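Outer membrane protein OMP121 (Bacteroides thetaiotaomicron, PDB 5FQ8) probably imports nutrients across the outer membrane as a TonB-dependent receptor, and binds calcium and magnesium ions. Local coordinates at residues 187-192 / 938-943; 798-803 / 822-827; 829-834 / 898-903; 902-907 / 950-955. All blocks are in the same frame, centred on the assembly; numbering follows the deposited sequence.

Contact 1 (187-192 / 938-943); sequences TVLRLP and LFVWTP
The guanidinium of R190 meets the hydroxyl of T942 with both terminal nitrogens. The firmer bond runs from NH2 of R190 to OG1 of T942 at 2.9 Å, with the oxygen tilted 21° from the guanidinium plane; NH1 of R190 adds a weak bond to the same OG1 at 3.2 Å. T942 suits the place because its hydroxyl can accept from the arginine while also bonding to the carbonyl of N946. The two side chains come from opposite directions, the threonine meeting the guanidinium at its edge, with chi1 at 54° turning OG1 toward it. CG1 of V940 sits above one face, displaced toward its rim. That same CG1 receives CD2 of L189 at 4.0 Å, while CD1 of L189 lies 3.4 Å from the carbonyl O of L938, so the forked leucine fills two positions along the strand end. Backbone bonds of L189 to S972 and T187 to R974 tie this segment to the approach to strand 973-983, which runs between strands 177-188 and 928-941 in the barrel wall. Were R190 cut back to an alanine, T942 would probably lose its cationic donors and V940 the flat group beside CG1. Across these segments the charge is met by a neutral hydroxyl rather than an acid, with leucine and valine beneath, which implies a polar tie over an apolar base at the barrel rim.

Contact 2 (798-803 / 822-827); sequences MNNKYQ and DIRQGG
I823 meets Q803 through its carbonyl O, 3.4 Å from CA of Q803, a CA-H...O contact in the non-hydrogen-bonded pair that Q803 makes with R824. R824 follows with a chain extended from CG to NE, which carries its guanidinium beside D822: NE of R824 bonds OD1 of D822, and NH2 of R824 bonds OD2 at 3.0 Å, a side-on salt bridge. NH2 also bonds the carbonyl O of I73, and NH1 reaches S74 and a water that N800 OD1 also holds; arginine suits the spot because its several N-H groups can serve D822, the plug residues I73 and S74, and the water together.

Q825 is the centre of the register. Its N gives a nearly straight bond (168°) to the carbonyl O of Y802 at 3.0 Å, and its own O receives Y802 N at 3.2 Å and, weakly, K801 N. Two residues facing one make a classic beta bulge, here at the open end of the hairpin of strands 802-812 and 815-825. The Q825 side chain runs alongside the tyrosine, with CB over one face of the Y802 ring, 3.9 Å from the centroid, a CH-pi contact that uses the aliphatic part of glutamine.

G826 comes next, and its carbonyl O accepts ND2 of N800 at 2.7 Å, in the carbonyl plane. A side chain here would run into the backbone N of K801, and phi of 108° also calls for glycine. G827 lies beside the carbonyl of N799 with backbone angles that again call for glycine (phi 97°), while a water joins G827 N to NZ of K801.

Contact 3 (829-834 / 898-903); sequences MYSRTK and FLVDKS
The carbonyl O of M829 is met by two groups of the other strand: V900 N bonds to it at 2.8 Å with a nearly straight N-H (170°), and CA of L899 makes a longer CA-H...O contact. V900 O returns the bond to M829 N at 2.9 Å, completing the antiparallel hydrogen-bonded pair, and two residues on S831 N gives its hydrogen to F898 O.

The side chains divide between two faces. Beside Y830, CD2 of L899 lies against the tyrosine backbone at N, while CE1 of the Y830 ring touches CB of F898 at 4.0 Å; these two aromatic side chains extend alongside one another in the same direction, and Y830 keeps its hydroxyl for D835. On the other face V900 presents CG2 both to CB of S831, at 3.8 Å, and to CD of K834, at 3.7 Å. Valine is compact enough to serve both. M829, on this face, brings SD 4.1 Å from CG of K902, their chains crossing nearly at right angles. K834 stretches its methylenes past CD1 of the F898 ring before NZ reaches the carbonyl of C897, so a long aliphatic chain with a polar tip suits this buried place. Without the F898 ring, as with an alanine here, the methylenes of K834 would probably lose the surface they lie along and a gap would open beside them.

S831 holds OG anti to its N (chi1 158°), where it accepts K834 N at 3.1 Å. Strand 828-831, paired antiparallel with the start of strand 899-915, passes directly into helix 832-839, with S831 as N-cap.

Contact 4 (902-907 / 950-955); sequences KSYVKL and DPEMTS
K906 runs straight through chi2 and then turns at chi3 (-96°), while D950 sets its CG opposite the backbone N (chi1 164°); with this turn and the anti setting of D950 the side chains cross at about a right angle, which brings NZ to the carboxylate. NZ of K906 bonds OD1 of D950 at 3.2 Å on the syn side, and OD2 at a weak 3.4 Å. E952, extended beyond CG, offers OE1 to the same NZ as a second salt-bridge partner, though the modelled separation is too short to be trusted in detail. K906 thus pairs with both acids and R908 with OE1 of E952, which probably favours keeping both carboxylates ionised in this buried setting. S972 holds OD2 of D950.

Apolar packing lies beside the charges. The CB of P951 is 3.7 Å from CD2 of Y904 and 3.5 Å from the carbonyl O of K902, the proline and tyrosine side chains running antiparallel past one another. Y904 has its CG between N and carbonyl carbon (chi1 64°), which turns the ring to that proline. The tyrosine ring and the E952 carboxylate lie almost in parallel planes. A compact, rigid ring fits P951's place, since it packs without asking for a polar partner.

OD1 of D950 has a second donor, E952 N at 2.9 Å, reaching it from above the carboxylate plane. The loop therefore forms an Asx turn, followed by an inverse gamma turn centred on E952, and OE2 of E952 bonds S75 N, tying the barrel to the plug of the TonB-dependent receptor fold.

Counting from the N terminus, contact 1 opens first, at 187-192 after strand 177-188, and closes only at 938-943, enclosing 745 residues that hold most of the barrel. Contact 2 is nested inside that loop, closing the hairpin of strands 802-812 and 815-825 over 18 residues. Contact 3 follows in series and is also nested, returning strand 899-915 to 828-831 past 63 residues that hold the rest of helix 832-839 and helix 880-889. Contact 4 starts where contact 3 ends, sharing K902 and S903, and crosses contact 1, with centres about 9 Å apart. Strand 899-915 carries contacts 3 and 4 and lies between strands 815-825 and 928-941, which carry contacts 2 and 1.

Contact 1 (187-192 / 938-943)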
loop_
_atom_site.group_PDB
_atom_site.type_symbol
_atom_site.label_atom_id
_atom_site.label_comp_id
_atom_site.label_asym_id
_atom_site.label_seq_id
_atom_site.Cartn_x
_atom_site.Cartn_y
_atom_site.Cartn_z
ATOM N N THR B 187 16.008 -33.140 11.551
ATOM C CA THR B 187 15.815 -32.892 12.968
ATOM C C THR B 187 16.843 -31.885 13.476
ATOM O O THR B 187 17.883 -31.649 12.859
ATOM C CB THR B 187 15.927 -34.158 13.790
ATOM O OG1 THR B 187 17.264 -34.643 13.687
ATOM C CG2 THR B 187 14.962 -35.183 13.300
ATOM N N VAL B 188 16.544 -31.309 14.639
ATOM C CA VAL B 188 17.307 -30.172 15.137
ATOM C C VAL B 188 18.675 -30.622 15.629
ATOM O O VAL B 188 18.801 -31.620 16.343
ATOM C CB VAL B 188 16.507 -29.457 16.237
ATOM C CG1 VAL B 188 16.192 -30.413 17.358
ATOM C CG2 VAL B 188 17.261 -28.265 16.729
ATOM N N LEU B 189 19.710 -29.869 15.255
ATOM C CA LEU B 189 21.100 -30.310 15.340
ATOM C C LEU B 189 21.810 -29.873 16.605
ATOM O O LEU B 189 22.550 -30.664 17.191
ATOM C CB LEU B 189 21.894 -29.788 14.145
ATOM C CG LEU B 189 23.393 -30.059 14.179
ATOM C CD1 LEU B 189 23.631 -31.533 14.119
ATOM C CD2 LEU B 189 24.091 -29.378 13.029
ATOM N N ARG B 190 21.633 -28.616 17.007
ATOM C CA ARG B 190 22.319 -28.069 18.175
ATOM C C ARG B 190 21.447 -26.952 18.720
ATOM O O ARG B 190 21.189 -25.966 18.028
ATOM C CB ARG B 190 23.724 -27.582 17.803
ATOM C CG ARG B 190 24.161 -26.227 18.332
ATOM C CD ARG B 190 24.893 -26.314 19.670
ATOM N NE ARG B 190 26.088 -27.152 19.633
ATOM C CZ ARG B 190 27.312 -26.706 19.378
ATOM N NH1 ARG B 190 27.499 -25.424 19.127
ATOM N NH2 ARG B 190 28.344 -27.540 19.373
ATOM N N LEU B 191 20.935 -27.145 19.911
ATOM C CA LEU B 191 20.293 -26.099 20.675
ATOM C C LEU B 191 21.245 -25.651 21.764
ATOM O O LEU B 191 22.180 -26.376 22.108
ATOM C CB LEU B 191 18.986 -26.597 21.295
ATOM C CG LEU B 191 17.878 -26.980 20.318
ATOM C CD1 LEU B 191 16.765 -27.692 21.037
ATOM C CD2 LEU B 191 17.349 -25.758 19.622
ATOM N N PRO B 192 21.068 -24.456 22.312
ATOM C CA PRO B 192 21.991 -24.006 23.350
ATOM C C PRO B 192 21.903 -24.897 24.572
ATOM O O PRO B 192 20.839 -25.406 24.924
ATOM C CB PRO B 192 21.512 -22.584 23.642
ATOM C CG PRO B 192 20.826 -22.173 22.410
ATOM C CD PRO B 192 20.127 -23.388 21.945
ATOM N N LEU B 938 25.513 -33.436 9.889
ATOM C CA LEU B 938 25.142 -34.503 10.807
ATOM C C LEU B 938 25.591 -34.255 12.232
ATOM O O LEU B 938 24.873 -34.597 13.171
ATOM C CB LEU B 938 25.705 -35.831 10.315
ATOM C CG LEU B 938 24.870 -36.516 9.242
ATOM C CD1 LEU B 938 25.401 -37.889 8.961
ATOM C CD2 LEU B 938 23.432 -36.584 9.704
ATOM N N PHE B 939 26.762 -33.671 12.425
ATOM C CA PHE B 939 27.244 -33.423 13.773
ATOM C C PHE B 939 28.233 -32.278 13.700
ATOM O O PHE B 939 29.011 -32.197 12.756
ATOM C CB PHE B 939 27.890 -34.684 14.348
ATOM C CG PHE B 939 27.935 -34.718 15.832
ATOM C CD1 PHE B 939 28.920 -34.027 16.521
ATOM C CD2 PHE B 939 27.004 -35.447 16.544
ATOM C CE1 PHE B 939 28.980 -34.054 17.900
ATOM C CE2 PHE B 939 27.051 -35.483 17.926
ATOM C CZ PHE B 939 28.046 -34.783 18.608
ATOM N N VAL B 940 28.190 -31.382 14.678
ATOM C CA VAL B 940 29.055 -30.210 14.679
ATOM C C VAL B 940 29.787 -30.147 16.008
ATOM O O VAL B 940 29.196 -30.394 17.061
ATOM C CB VAL B 940 28.257 -28.925 14.394
ATOM C CG1 VAL B 940 27.210 -28.728 15.443
ATOM C CG2 VAL B 940 29.172 -27.745 14.271
ATOM N N TRP B 941 31.086 -29.881 15.947
ATOM C CA TRP B 941 31.940 -29.779 17.122
ATOM C C TRP B 941 32.472 -28.360 17.198
ATOM O O TRP B 941 33.118 -27.887 16.259
ATOM C CB TRP B 941 33.110 -30.767 17.062
ATOM C CG TRP B 941 32.760 -32.214 17.183
ATOM C CD1 TRP B 941 32.626 -32.935 18.330
ATOM C CD2 TRP B 941 32.526 -33.122 16.111
ATOM N NE1 TRP B 941 32.311 -34.233 18.038
ATOM C CE2 TRP B 941 32.246 -34.375 16.678
ATOM C CE3 TRP B 941 32.522 -32.997 14.725
ATOM C CZ2 TRP B 941 31.962 -35.493 15.905
ATOM C CZ3 TRP B 941 32.241 -34.112 13.959
ATOM C CH2 TRP B 941 31.962 -35.340 14.550
ATOM N N THR B 942 32.215 -27.696 18.311
ATOM C CA THR B 942 32.668 -26.335 18.529
ATOM C C THR B 942 33.574 -26.278 19.744
ATOM O O THR B 942 33.504 -27.148 20.615
ATOM C CB THR B 942 31.480 -25.389 18.733
ATOM O OG1 THR B 942 30.641 -25.892 19.782
ATOM C CG2 THR B 942 30.698 -25.283 17.457
ATOM N N PRO B 943 34.447 -25.277 19.825
ATOM C CA PRO B 943 35.272 -25.099 21.014
ATOM C C PRO B 943 34.452 -24.978 22.284
ATOM O O PRO B 943 33.277 -24.621 22.266
ATOM C CB PRO B 943 36.018 -23.797 20.721
ATOM C CG PRO B 943 36.151 -23.790 19.267
ATOM C CD PRO B 943 34.889 -24.401 18.732
#

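Contact 2 (798-803 / 822-827)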
loop_
_atom_site.group_PDB
_atom_site.type_symbol
_atom_site.label_atom_id
_atom_site.label_comp_id
_atom_site.label_asym_id
_atom_site.label_seq_id
_atom_site.Cartn_x
_atom_site.Cartn_y
_atom_site.Cartn_z
ATOM N N MET B 798 36.135 -11.193 11.167
ATOM C CA MET B 798 35.131 -12.119 10.681
ATOM C C MET B 798 35.736 -13.386 10.115
ATOM O O MET B 798 35.006 -14.365 9.936
ATOM C CB MET B 798 34.290 -11.450 9.598
ATOM C CG MET B 798 35.141 -10.957 8.445
ATOM S SD MET B 798 34.304 -10.784 6.888
ATOM C CE MET B 798 33.167 -9.538 7.350
ATOM N N ASN B 799 37.041 -13.386 9.837
ATOM C CA ASN B 799 37.663 -14.398 8.993
ATOM C C ASN B 799 38.122 -15.613 9.784
ATOM O O ASN B 799 38.669 -15.488 10.881
ATOM C CB ASN B 799 38.863 -13.816 8.251
ATOM C CG ASN B 799 38.515 -12.612 7.435
ATOM O OD1 ASN B 799 38.134 -12.725 6.278
ATOM N ND2 ASN B 799 38.641 -11.446 8.027
ATOM N N ASN B 800 37.903 -16.787 9.200
ATOM C CA ASN B 800 38.589 -18.002 9.613
ATOM C C ASN B 800 40.091 -17.848 9.430
ATOM O O ASN B 800 40.557 -17.368 8.395
ATOM C CB ASN B 800 38.106 -19.180 8.776
ATOM C CG ASN B 800 36.689 -19.553 9.056
ATOM O OD1 ASN B 800 35.951 -19.891 8.150
ATOM N ND2 ASN B 800 36.292 -19.496 10.301
ATOM N N LYS B 801 40.858 -18.288 10.422
ATOM C CA LYS B 801 42.303 -18.237 10.266
ATOM C C LYS B 801 42.781 -19.260 9.257
ATOM O O LYS B 801 43.783 -19.030 8.573
ATOM C CB LYS B 801 42.989 -18.445 11.611
ATOM C CG LYS B 801 42.750 -17.314 12.597
ATOM C CD LYS B 801 43.436 -16.029 12.152
ATOM C CE LYS B 801 42.829 -14.815 12.839
ATOM N NZ LYS B 801 42.755 -14.997 14.298
ATOM N N TYR B 802 42.078 -20.386 9.151
ATOM C CA TYR B 802 42.306 -21.370 8.104
ATOM C C TYR B 802 41.053 -22.210 7.946
ATOM O O TYR B 802 40.201 -22.257 8.834
ATOM C CB TYR B 802 43.518 -22.247 8.408
ATOM C CG TYR B 802 43.401 -23.152 9.617
ATOM C CD1 TYR B 802 42.860 -24.428 9.513
ATOM C CD2 TYR B 802 43.886 -22.754 10.849
ATOM C CE1 TYR B 802 42.781 -25.268 10.610
ATOM C CE2 TYR B 802 43.814 -23.583 11.947
ATOM C CZ TYR B 802 43.267 -24.841 11.826
ATOM O OH TYR B 802 43.198 -25.661 12.931
ATOM N N GLN B 803 40.949 -22.867 6.798
ATOM C CA GLN B 803 39.840 -23.764 6.512
ATOM C C GLN B 803 40.393 -25.031 5.887
ATOM O O GLN B 803 41.376 -24.987 5.147
ATOM C CB GLN B 803 38.808 -23.140 5.549
ATOM C CG GLN B 803 38.546 -21.648 5.734
ATOM C CD GLN B 803 37.896 -21.002 4.530
ATOM O OE1 GLN B 803 36.808 -21.387 4.125
ATOM N NE2 GLN B 803 38.566 -20.020 3.949
ATOM N N ASP B 822 34.152 -31.000 7.394
ATOM C CA ASP B 822 34.423 -29.592 7.162
ATOM C C ASP B 822 35.097 -29.057 8.403
ATOM O O ASP B 822 34.629 -29.303 9.516
ATOM C CB ASP B 822 33.141 -28.817 6.873
ATOM C CG ASP B 822 33.367 -27.644 5.961
ATOM O OD1 ASP B 822 34.467 -27.063 5.997
ATOM O OD2 ASP B 822 32.439 -27.310 5.201
ATOM N N ILE B 823 36.212 -28.363 8.223
ATOM C CA ILE B 823 36.959 -27.846 9.358
ATOM C C ILE B 823 37.333 -26.404 9.086
ATOM O O ILE B 823 38.151 -26.128 8.204
ATOM C CB ILE B 823 38.207 -28.673 9.665
ATOM C CG1 ILE B 823 37.804 -30.071 10.095
ATOM C CG2 ILE B 823 38.987 -28.021 10.769
ATOM C CD1 ILE B 823 37.836 -31.042 8.988
ATOM N N ARG B 824 36.745 -25.491 9.845
ATOM C CA ARG B 824 36.986 -24.064 9.701
ATOM C C ARG B 824 37.297 -23.531 11.079
ATOM O O ARG B 824 36.530 -23.767 12.017
ATOM C CB ARG B 824 35.774 -23.338 9.114
ATOM C CG ARG B 824 35.076 -24.100 8.009
ATOM C CD ARG B 824 33.990 -23.305 7.364
ATOM N NE ARG B 824 33.428 -24.077 6.281
ATOM C CZ ARG B 824 32.527 -23.630 5.428
ATOM N NH1 ARG B 824 32.078 -22.392 5.527
ATOM N NH2 ARG B 824 32.085 -24.427 4.475
ATOM N N GLN B 825 38.413 -22.823 11.198
ATOM C CA GLN B 825 38.941 -22.430 12.489
ATOM C C GLN B 825 39.287 -20.959 12.469
ATOM O O GLN B 825 40.009 -20.499 11.580
ATOM C CB GLN B 825 40.183 -23.249 12.849
ATOM C CG GLN B 825 39.897 -24.699 13.139
ATOM C CD GLN B 825 39.291 -24.914 14.511
ATOM O OE1 GLN B 825 39.494 -24.107 15.416
ATOM N NE2 GLN B 825 38.541 -26.009 14.672
ATOM N N GLY B 826 38.789 -20.235 13.454
ATOM C CA GLY B 826 39.187 -18.859 13.632
ATOM C C GLY B 826 38.086 -17.880 13.261
ATOM O O GLY B 826 37.203 -18.160 12.448
ATOM N N GLY B 827 38.157 -16.710 13.875
ATOM C CA GLY B 827 37.196 -15.665 13.632
ATOM C C GLY B 827 36.101 -15.635 14.674
ATOM O O GLY B 827 36.066 -16.415 15.626
HETATM O O HOH W 1 33.023 -19.784 7.205
HETATM O O HOH W 2 40.785 -15.978 15.518
#

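Contact 3 (829-834 / 898-903)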
loop_
_atom_site.group_PDB
_atom_site.type_symbol
_atom_site.label_atom_id
_atom_site.label_comp_id
_atom_site.label_asym_id
_atom_site.label_seq_id
_atom_site.Cartn_x
_atom_site.Cartn_y
_atom_site.Cartn_z
ATOM N N MET B 829 31.770 -14.058 15.441
ATOM C CA MET B 829 30.500 -13.622 14.897
ATOM C C MET B 829 29.584 -13.219 16.040
ATOM O O MET B 829 29.657 -13.796 17.123
ATOM C CB MET B 829 29.868 -14.740 14.061
ATOM C CG MET B 829 29.479 -15.962 14.879
ATOM S SD MET B 829 28.808 -17.326 13.940
ATOM C CE MET B 829 27.623 -16.506 12.923
ATOM N N TYR B 830 28.728 -12.225 15.810
ATOM C CA TYR B 830 27.762 -11.858 16.836
ATOM C C TYR B 830 26.680 -12.916 16.939
ATOM O O TYR B 830 26.137 -13.359 15.926
ATOM C CB TYR B 830 27.103 -10.511 16.545
ATOM C CG TYR B 830 25.960 -10.255 17.516
ATOM C CD1 TYR B 830 26.210 -9.747 18.779
ATOM C CD2 TYR B 830 24.639 -10.569 17.188
ATOM C CE1 TYR B 830 25.201 -9.548 19.678
ATOM C CE2 TYR B 830 23.616 -10.368 18.093
ATOM C CZ TYR B 830 23.910 -9.849 19.338
ATOM O OH TYR B 830 22.924 -9.642 20.268
ATOM N N SER B 831 26.314 -13.282 18.159
ATOM C CA SER B 831 25.305 -14.315 18.348
ATOM C C SER B 831 24.209 -13.845 19.290
ATOM O O SER B 831 24.411 -13.822 20.503
ATOM C CB SER B 831 25.933 -15.590 18.874
ATOM O OG SER B 831 24.928 -16.348 19.499
ATOM N N ARG B 832 23.027 -13.537 18.746
ATOM C CA ARG B 832 21.901 -13.171 19.601
ATOM C C ARG B 832 21.349 -14.371 20.355
ATOM O O ARG B 832 20.616 -14.192 21.327
ATOM C CB ARG B 832 20.785 -12.500 18.781
ATOM C CG ARG B 832 19.779 -11.685 19.601
ATOM C CD ARG B 832 18.467 -11.410 18.893
ATOM N NE ARG B 832 17.565 -10.624 19.730
ATOM C CZ ARG B 832 16.593 -11.130 20.475
ATOM N NH1 ARG B 832 16.358 -12.411 20.470
ATOM N NH2 ARG B 832 15.857 -10.352 21.235
ATOM N N THR B 833 21.701 -15.587 19.938
ATOM C CA THR B 833 21.251 -16.770 20.658
ATOM C C THR B 833 21.945 -16.895 22.003
ATOM O O THR B 833 21.335 -17.318 22.989
ATOM C CB THR B 833 21.497 -18.013 19.818
ATOM O OG1 THR B 833 20.964 -17.818 18.513
ATOM C CG2 THR B 833 20.826 -19.184 20.438
ATOM N N LYS B 834 23.218 -16.532 22.062
ATOM C CA LYS B 834 23.875 -16.420 23.352
ATOM C C LYS B 834 23.349 -15.212 24.111
ATOM O O LYS B 834 23.102 -15.289 25.317
ATOM C CB LYS B 834 25.388 -16.333 23.155
ATOM C CG LYS B 834 26.198 -16.408 24.416
ATOM C CD LYS B 834 27.627 -15.981 24.180
ATOM C CE LYS B 834 28.454 -16.133 25.428
ATOM N NZ LYS B 834 29.862 -15.744 25.193
ATOM N N PHE B 898 29.265 -11.516 23.647
ATOM C CA PHE B 898 28.339 -12.075 22.687
ATOM C C PHE B 898 28.905 -12.121 21.289
ATOM O O PHE B 898 28.200 -12.525 20.371
ATOM C CB PHE B 898 27.036 -11.294 22.723
ATOM C CG PHE B 898 26.413 -11.253 24.082
ATOM C CD1 PHE B 898 26.008 -12.414 24.701
ATOM C CD2 PHE B 898 26.256 -10.064 24.740
ATOM C CE1 PHE B 898 25.451 -12.390 25.942
ATOM C CE2 PHE B 898 25.690 -10.023 25.977
ATOM C CZ PHE B 898 25.287 -11.185 26.590
ATOM N N LEU B 899 30.156 -11.733 21.106
ATOM C CA LEU B 899 30.918 -12.201 19.963
ATOM C C LEU B 899 31.404 -13.613 20.254
ATOM O O LEU B 899 32.064 -13.851 21.271
ATOM C CB LEU B 899 32.080 -11.265 19.680
ATOM C CG LEU B 899 31.620 -9.919 19.157
ATOM C CD1 LEU B 899 32.755 -8.962 19.136
ATOM C CD2 LEU B 899 31.069 -10.092 17.777
ATOM N N VAL B 900 31.062 -14.548 19.370
ATOM C CA VAL B 900 31.251 -15.974 19.592
ATOM C C VAL B 900 32.196 -16.541 18.544
ATOM O O VAL B 900 32.187 -16.113 17.387
ATOM C CB VAL B 900 29.890 -16.685 19.565
ATOM C CG1 VAL B 900 30.056 -18.169 19.431
ATOM C CG2 VAL B 900 29.138 -16.340 20.814
ATOM N N ASP B 901 33.014 -17.508 18.962
ATOM C CA ASP B 901 33.992 -18.128 18.079
ATOM C C ASP B 901 33.310 -18.839 16.914
ATOM O O ASP B 901 32.387 -19.631 17.104
ATOM C CB ASP B 901 34.844 -19.109 18.887
ATOM C CG ASP B 901 36.119 -19.519 18.179
ATOM O OD1 ASP B 901 36.126 -19.648 16.940
ATOM O OD2 ASP B 901 37.125 -19.732 18.880
ATOM N N LYS B 902 33.802 -18.571 15.709
ATOM C CA LYS B 902 33.259 -19.074 14.457
ATOM C C LYS B 902 33.685 -20.504 14.162
ATOM O O LYS B 902 33.126 -21.126 13.259
ATOM C CB LYS B 902 33.713 -18.156 13.320
ATOM C CG LYS B 902 32.641 -17.580 12.433
ATOM C CD LYS B 902 33.247 -16.583 11.459
ATOM C CE LYS B 902 32.475 -16.499 10.137
ATOM N NZ LYS B 902 31.003 -16.428 10.339
ATOM N N SER B 903 34.628 -21.039 14.923
ATOM C CA SER B 903 35.311 -22.268 14.559
ATOM C C SER B 903 34.409 -23.471 14.750
ATOM O O SER B 903 33.590 -23.511 15.669
ATOM C CB SER B 903 36.575 -22.419 15.401
ATOM O OG SER B 903 37.486 -21.368 15.143
#

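Contact 4 (902-907 / 950-955)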
loop_
_atom_site.group_PDB
_atom_site.type_symbol
_atom_site.label_atom_id
_atom_site.label_comp_id
_atom_site.label_asym_id
_atom_site.label_seq_id
_atom_site.Cartn_x
_atom_site.Cartn_y
_atom_site.Cartn_z
ATOM N N LYS B 902 33.802 -18.571 15.709
ATOM C CA LYS B 902 33.259 -19.074 14.457
ATOM C C LYS B 902 33.685 -20.504 14.162
ATOM O O LYS B 902 33.126 -21.126 13.259
ATOM C CB LYS B 902 33.713 -18.156 13.320
ATOM C CG LYS B 902 32.641 -17.580 12.433
ATOM C CD LYS B 902 33.247 -16.583 11.459
ATOM C CE LYS B 902 32.475 -16.499 10.137
ATOM N NZ LYS B 902 31.003 -16.428 10.339
ATOM N N SER B 903 34.628 -21.039 14.923
ATOM C CA SER B 903 35.311 -22.268 14.559
ATOM C C SER B 903 34.409 -23.471 14.750
ATOM O O SER B 903 33.590 -23.511 15.669
ATOM C CB SER B 903 36.575 -22.419 15.401
ATOM O OG SER B 903 37.486 -21.368 15.143
ATOM N N TYR B 904 34.554 -24.451 13.857
ATOM C CA TYR B 904 33.835 -25.710 14.000
ATOM C C TYR B 904 34.497 -26.803 13.170
ATOM O O TYR B 904 35.213 -26.534 12.204
ATOM C CB TYR B 904 32.345 -25.573 13.626
ATOM C CG TYR B 904 32.022 -25.212 12.179
ATOM C CD1 TYR B 904 32.040 -26.176 11.177
ATOM C CD2 TYR B 904 31.651 -23.915 11.831
ATOM C CE1 TYR B 904 31.734 -25.852 9.877
ATOM C CE2 TYR B 904 31.344 -23.587 10.536
ATOM C CZ TYR B 904 31.381 -24.560 9.558
ATOM O OH TYR B 904 31.069 -24.235 8.263
ATOM N N VAL B 905 34.275 -28.043 13.599
ATOM C CA VAL B 905 34.501 -29.231 12.786
ATOM C C VAL B 905 33.138 -29.840 12.528
ATOM O O VAL B 905 32.335 -29.976 13.453
ATOM C CB VAL B 905 35.424 -30.273 13.451
ATOM C CG1 VAL B 905 35.585 -31.441 12.536
ATOM C CG2 VAL B 905 36.789 -29.697 13.777
ATOM N N LYS B 906 32.872 -30.209 11.284
ATOM C CA LYS B 906 31.550 -30.699 10.931
ATOM C C LYS B 906 31.625 -31.991 10.133
ATOM O O LYS B 906 32.360 -32.078 9.148
ATOM C CB LYS B 906 30.785 -29.641 10.142
ATOM C CG LYS B 906 29.330 -29.598 10.480
ATOM C CD LYS B 906 28.626 -28.533 9.699
ATOM C CE LYS B 906 28.495 -27.270 10.480
ATOM N NZ LYS B 906 27.837 -26.262 9.637
ATOM N N LEU B 907 30.861 -32.990 10.565
ATOM C CA LEU B 907 30.514 -34.101 9.693
ATOM C C LEU B 907 29.568 -33.584 8.616
ATOM O O LEU B 907 28.343 -33.629 8.766
ATOM C CB LEU B 907 29.888 -35.240 10.492
ATOM C CG LEU B 907 29.599 -36.509 9.687
ATOM C CD1 LEU B 907 30.769 -36.880 8.810
ATOM C CD2 LEU B 907 29.253 -37.659 10.592
ATOM N N ASP B 950 25.286 -23.521 15.947
ATOM C CA ASP B 950 26.044 -23.984 14.802
ATOM C C ASP B 950 26.454 -22.718 14.081
ATOM O O ASP B 950 25.600 -22.022 13.534
ATOM C CB ASP B 950 25.213 -24.917 13.918
ATOM C CG ASP B 950 25.807 -25.119 12.533
ATOM O OD1 ASP B 950 26.901 -24.627 12.228
ATOM O OD2 ASP B 950 25.158 -25.794 11.725
ATOM N N PRO B 951 27.721 -22.388 14.062
ATOM C CA PRO B 951 28.165 -21.131 13.456
ATOM C C PRO B 951 27.764 -20.897 12.010
ATOM O O PRO B 951 28.068 -19.826 11.481
ATOM C CB PRO B 951 29.682 -21.237 13.562
ATOM C CG PRO B 951 29.901 -22.024 14.751
ATOM C CD PRO B 951 28.801 -23.019 14.821
ATOM N N GLU B 952 27.115 -21.851 11.348
ATOM C CA GLU B 952 26.729 -21.657 9.958
ATOM C C GLU B 952 25.343 -21.018 9.913
ATOM O O GLU B 952 24.342 -21.636 9.550
ATOM C CB GLU B 952 26.763 -22.977 9.207
ATOM C CG GLU B 952 26.890 -22.803 7.718
ATOM C CD GLU B 952 26.900 -24.100 6.957
ATOM O OE1 GLU B 952 27.184 -25.142 7.568
ATOM O OE2 GLU B 952 26.618 -24.064 5.744
ATOM N N MET B 953 25.307 -19.741 10.282
ATOM C CA MET B 953 24.066 -19.043 10.592
ATOM C C MET B 953 24.194 -17.563 10.279
ATOM O O MET B 953 25.193 -16.940 10.643
ATOM C CB MET B 953 23.721 -19.174 12.070
ATOM C CG MET B 953 22.655 -20.134 12.421
ATOM S SD MET B 953 22.480 -20.014 14.182
ATOM C CE MET B 953 21.230 -21.232 14.464
ATOM N N THR B 954 23.162 -16.985 9.664
ATOM C CA THR B 954 23.084 -15.530 9.596
ATOM C C THR B 954 21.645 -15.055 9.590
ATOM O O THR B 954 20.708 -15.824 9.404
ATOM C CB THR B 954 23.780 -14.964 8.372
ATOM O OG1 THR B 954 24.059 -13.591 8.606
ATOM C CG2 THR B 954 22.907 -15.071 7.158
ATOM N N SER B 955 21.490 -13.758 9.797
ATOM C CA SER B 955 20.229 -13.071 9.584
ATOM C C SER B 955 20.403 -11.912 8.639
ATOM O O SER B 955 19.486 -11.114 8.476
ATOM C CB SER B 955 19.647 -12.575 10.896
ATOM O OG SER B 955 19.114 -13.660 11.608
#